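Local structure of MHC class I recognition receptor Ly49I (Mus musculus, 1JA3) at residues R95-L100 / T108-P113. The protein is an inhibitory receptor on natural killer cells that recognises class I MHC molecules through the C-type lectin-like domain described here. Residues are numbered along the deposited sequence; the frame is centred on the assembly and turned at random.
Sequences RGCVFL and TDCNIP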
ATOM      1  N   ARG A  95     -27.127  -8.983  15.752  1.00 98.28           N
ATOM      2  CA  ARG A  95     -27.075  -7.522  15.937  1.00 98.25           C
ATOM      3  C   ARG A  95     -25.760  -6.997  16.529  1.00 96.61           C
ATOM      4  O   ARG A  95     -24.867  -7.779  16.836  1.00 96.75           O
ATOM      5  CB  ARG A  95     -28.248  -7.060  16.828  1.00 99.74           C
ATOM      6  CG  ARG A  95     -27.865  -6.102  17.971  1.00101.29           C
ATOM      7  CD  ARG A  95     -29.067  -5.377  18.566  1.00103.62           C
ATOM      8  NE  ARG A  95     -29.737  -4.519  17.588  1.00106.37           N
ATOM      9  CZ  ARG A  95     -30.767  -3.719  17.866  1.00107.76           C
ATOM     10  NH1 ARG A  95     -31.256  -3.657  19.104  1.00108.87           N
ATOM     11  NH2 ARG A  95     -31.313  -2.978  16.903  1.00107.49           N
ATOM     12  N   GLY A  96     -25.653  -5.673  16.678  0.99 94.68           N
ATOM     13  CA  GLY A  96     -24.463  -5.059  17.259  0.99 90.82           C
ATOM     14  C   GLY A  96     -23.514  -4.442  16.247  0.99 87.86           C
ATOM     15  O   GLY A  96     -23.915  -3.659  15.380  0.99 87.28           O
ATOM     16  N   CYS A  97     -22.238  -4.787  16.389  0.99 84.89           N
ATOM     17  CA  CYS A  97     -21.184  -4.321  15.494  0.99 81.28           C
ATOM     18  C   CYS A  97     -20.150  -5.416  15.418  0.99 78.90           C
ATOM     19  O   CYS A  97     -20.113  -6.293  16.278  0.99 78.49           O
ATOM     20  CB  CYS A  97     -20.534  -3.052  16.023  0.99 80.61           C
ATOM     21  SG  CYS A  97     -21.634  -1.616  15.912  0.99 79.56           S
ATOM     22  N   VAL A  98     -19.308  -5.367  14.394  0.99 76.14           N
ATOM     23  CA  VAL A  98     -18.285  -6.386  14.233  0.99 73.95           C
ATOM     24  C   VAL A  98     -16.852  -5.879  14.387  0.99 72.60           C
ATOM     25  O   VAL A  98     -16.505  -4.799  13.918  0.99 71.97           O
ATOM     26  CB  VAL A  98     -18.444  -7.114  12.870  0.99 73.70           C
ATOM     27  CG1 VAL A  98     -19.075  -6.189  11.870  0.99 72.97           C
ATOM     28  CG2 VAL A  98     -17.094  -7.609  12.367  0.99 73.39           C
ATOM     29  N   PHE A  99     -16.030  -6.665  15.075  0.99 70.78           N
ATOM     30  CA  PHE A  99     -14.639  -6.310  15.268  0.99 70.06           C
ATOM     31  C   PHE A  99     -13.787  -7.182  14.370  0.99 69.63           C
ATOM     32  O   PHE A  99     -14.274  -8.115  13.732  0.99 70.45           O
ATOM     33  CB  PHE A  99     -14.199  -6.475  16.736  0.99 71.39           C
ATOM     34  CG  PHE A  99     -14.039  -7.913  17.191  0.99 72.84           C
ATOM     35  CD1 PHE A  99     -15.039  -8.539  17.940  0.99 74.23           C
ATOM     36  CD2 PHE A  99     -12.885  -8.636  16.884  0.99 73.06           C
ATOM     37  CE1 PHE A  99     -14.894  -9.868  18.374  0.99 74.94           C
ATOM     38  CE2 PHE A  99     -12.726  -9.965  17.310  0.99 73.94           C
ATOM     39  CZ  PHE A  99     -13.732 -10.583  18.058  0.99 74.92           C
ATOM     40  N   LEU A 100     -12.504  -6.864  14.331  1.00 68.59           N
ATOM     41  CA  LEU A 100     -11.554  -7.592  13.521  1.00 67.31           C
ATOM     42  C   LEU A 100     -10.395  -8.007  14.412  1.00 68.50           C
ATOM     43  O   LEU A 100      -9.877  -7.223  15.205  1.00 68.87           O
ATOM     44  CB  LEU A 100     -11.075  -6.704  12.363  1.00 63.42           C
ATOM     45  CG  LEU A 100     -10.126  -7.240  11.279  1.00 59.42           C
ATOM     46  CD1 LEU A 100     -10.239  -6.390  10.038  1.00 57.57           C
ATOM     47  CD2 LEU A 100      -8.703  -7.238  11.767  1.00 58.31           C
ATOM     48  N   THR A 108     -20.918  -8.120  18.017  1.00 75.70           N
ATOM     49  CA  THR A 108     -21.114  -7.817  19.436  1.00 75.76           C
ATOM     50  C   THR A 108     -21.228  -6.295  19.669  1.00 75.02           C
ATOM     51  O   THR A 108     -20.985  -5.507  18.758  1.00 74.34           O
ATOM     52  CB  THR A 108     -19.986  -8.405  20.304  1.00 76.37           C
ATOM     53  OG1 THR A 108     -20.461  -8.588  21.645  1.00 78.51           O
ATOM     54  CG2 THR A 108     -18.775  -7.491  20.295  1.00 75.99           C
ATOM     55  N   ASP A 109     -21.610  -5.894  20.883  0.99 75.44           N
ATOM     56  CA  ASP A 109     -21.790  -4.482  21.244  0.99 74.98           C
ATOM     57  C   ASP A 109     -20.837  -3.552  20.595  0.99 74.23           C
ATOM     58  O   ASP A 109     -19.695  -3.893  20.329  0.99 73.60           O
ATOM     59  CB  ASP A 109     -21.663  -4.238  22.745  0.99 76.00           C
ATOM     60  CG  ASP A 109     -22.822  -4.791  23.517  0.99 76.91           C
ATOM     61  OD1 ASP A 109     -23.977  -4.529  23.113  0.99 78.94           O
ATOM     62  OD2 ASP A 109     -22.578  -5.484  24.528  0.99 77.11           O
ATOM     63  N   CYS A 110     -21.319  -2.344  20.383  1.00 74.46           N
ATOM     64  CA  CYS A 110     -20.531  -1.311  19.756  1.00 75.15           C
ATOM     65  C   CYS A 110     -20.006  -0.402  20.870  1.00 75.08           C
ATOM     66  O   CYS A 110     -19.082   0.391  20.659  1.00 74.74           O
ATOM     67  CB  CYS A 110     -21.413  -0.520  18.770  1.00 76.71           C
ATOM     68  SG  CYS A 110     -22.529  -1.545  17.734  1.00 79.94           S
ATOM     69  N   ASN A 111     -20.576  -0.545  22.061  1.00 22.25           N
ATOM     70  CA  ASN A 111     -20.204   0.278  23.204  1.00 22.25           C
ATOM     71  C   ASN A 111     -18.900  -0.209  23.827  1.00 22.25           C
ATOM     72  O   ASN A 111     -18.430   0.317  24.860  1.00 73.00           O
ATOM     73  CB  ASN A 111     -21.318   0.263  24.255  1.00 22.25           C
ATOM     74  CG  ASN A 111     -22.134  -1.013  24.220  1.00 22.25           C
ATOM     75  OD1 ASN A 111     -21.594  -2.113  24.338  1.00 22.25           O
ATOM     76  ND2 ASN A 111     -23.444  -0.874  24.057  1.00 22.25           N
ATOM     77  N   ILE A 112     -18.255  -1.190  23.187  1.00 71.62           N
ATOM     78  CA  ILE A 112     -17.005  -1.771  23.671  1.00 71.62           C
ATOM     79  C   ILE A 112     -15.747  -1.051  23.237  1.00 71.62           C
ATOM     80  O   ILE A 112     -15.569  -0.727  22.053  1.00 73.92           O
ATOM     81  CB  ILE A 112     -16.811  -3.207  23.183  1.00 71.62           C
ATOM     82  CG1 ILE A 112     -18.101  -3.987  23.335  1.00 71.62           C
ATOM     83  CG2 ILE A 112     -15.691  -3.877  23.968  1.00 71.62           C
ATOM     84  CD1 ILE A 112     -18.029  -5.318  22.652  1.00 71.62           C
ATOM     85  N   PRO A 113     -14.841  -0.814  24.199  1.00 71.62           N
ATOM     86  CA  PRO A 113     -13.546  -0.145  24.019  1.00 71.62           C
ATOM     87  C   PRO A 113     -12.633  -0.874  23.023  1.00 71.62           C
ATOM     88  O   PRO A 113     -11.911  -1.803  23.396  1.00 73.74           O
ATOM     89  CB  PRO A 113     -12.975  -0.135  25.431  1.00 71.62           C
ATOM     90  CG  PRO A 113     -14.217   0.080  26.256  1.00 71.62           C
ATOM     91  CD  PRO A 113     -15.193  -0.888  25.629  1.00 71.62           C
TER
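Cys97 runs its side chain against that of Cys110, and the two are joined covalently, Cys97 SG to Cys110 SG at 2.0 Å with a torsion of 89° about the S–S bond, close to the 90° usual for disulfides. In both cysteines the sulfur lies anti to the carbonyl carbon and beside its own backbone N (chi1 -71° in Cys97), which turns the two sulfurs to each other between the two segments. Both cysteine side chains also touch Trp25, which lies in a loop elsewhere in the same domain.

Two residues before Cys110 the backbones also meet: Cys97 N donates to Thr108 O over 2.8 Å, somewhat bent at 144°, with the donor standing above the carbonyl plane. The backbone of Gly96 passes beside the sulfur of Cys110, and Gly96 CA lies 4.8 Å from Asp109 CA. Further along, Phe99 bonds through its backbone to Glu106 of the antiparallel strand 105-108, and its ring meets that of Tyr114 with the planes at about 80°, while Val98 packs on Ile62 and Leu64 of strand 60-66. The disulfide thus ties strand 97-100, at Cys97, to the loop following strand 105-108, an arrangement characteristic of the C-type lectin-like fold.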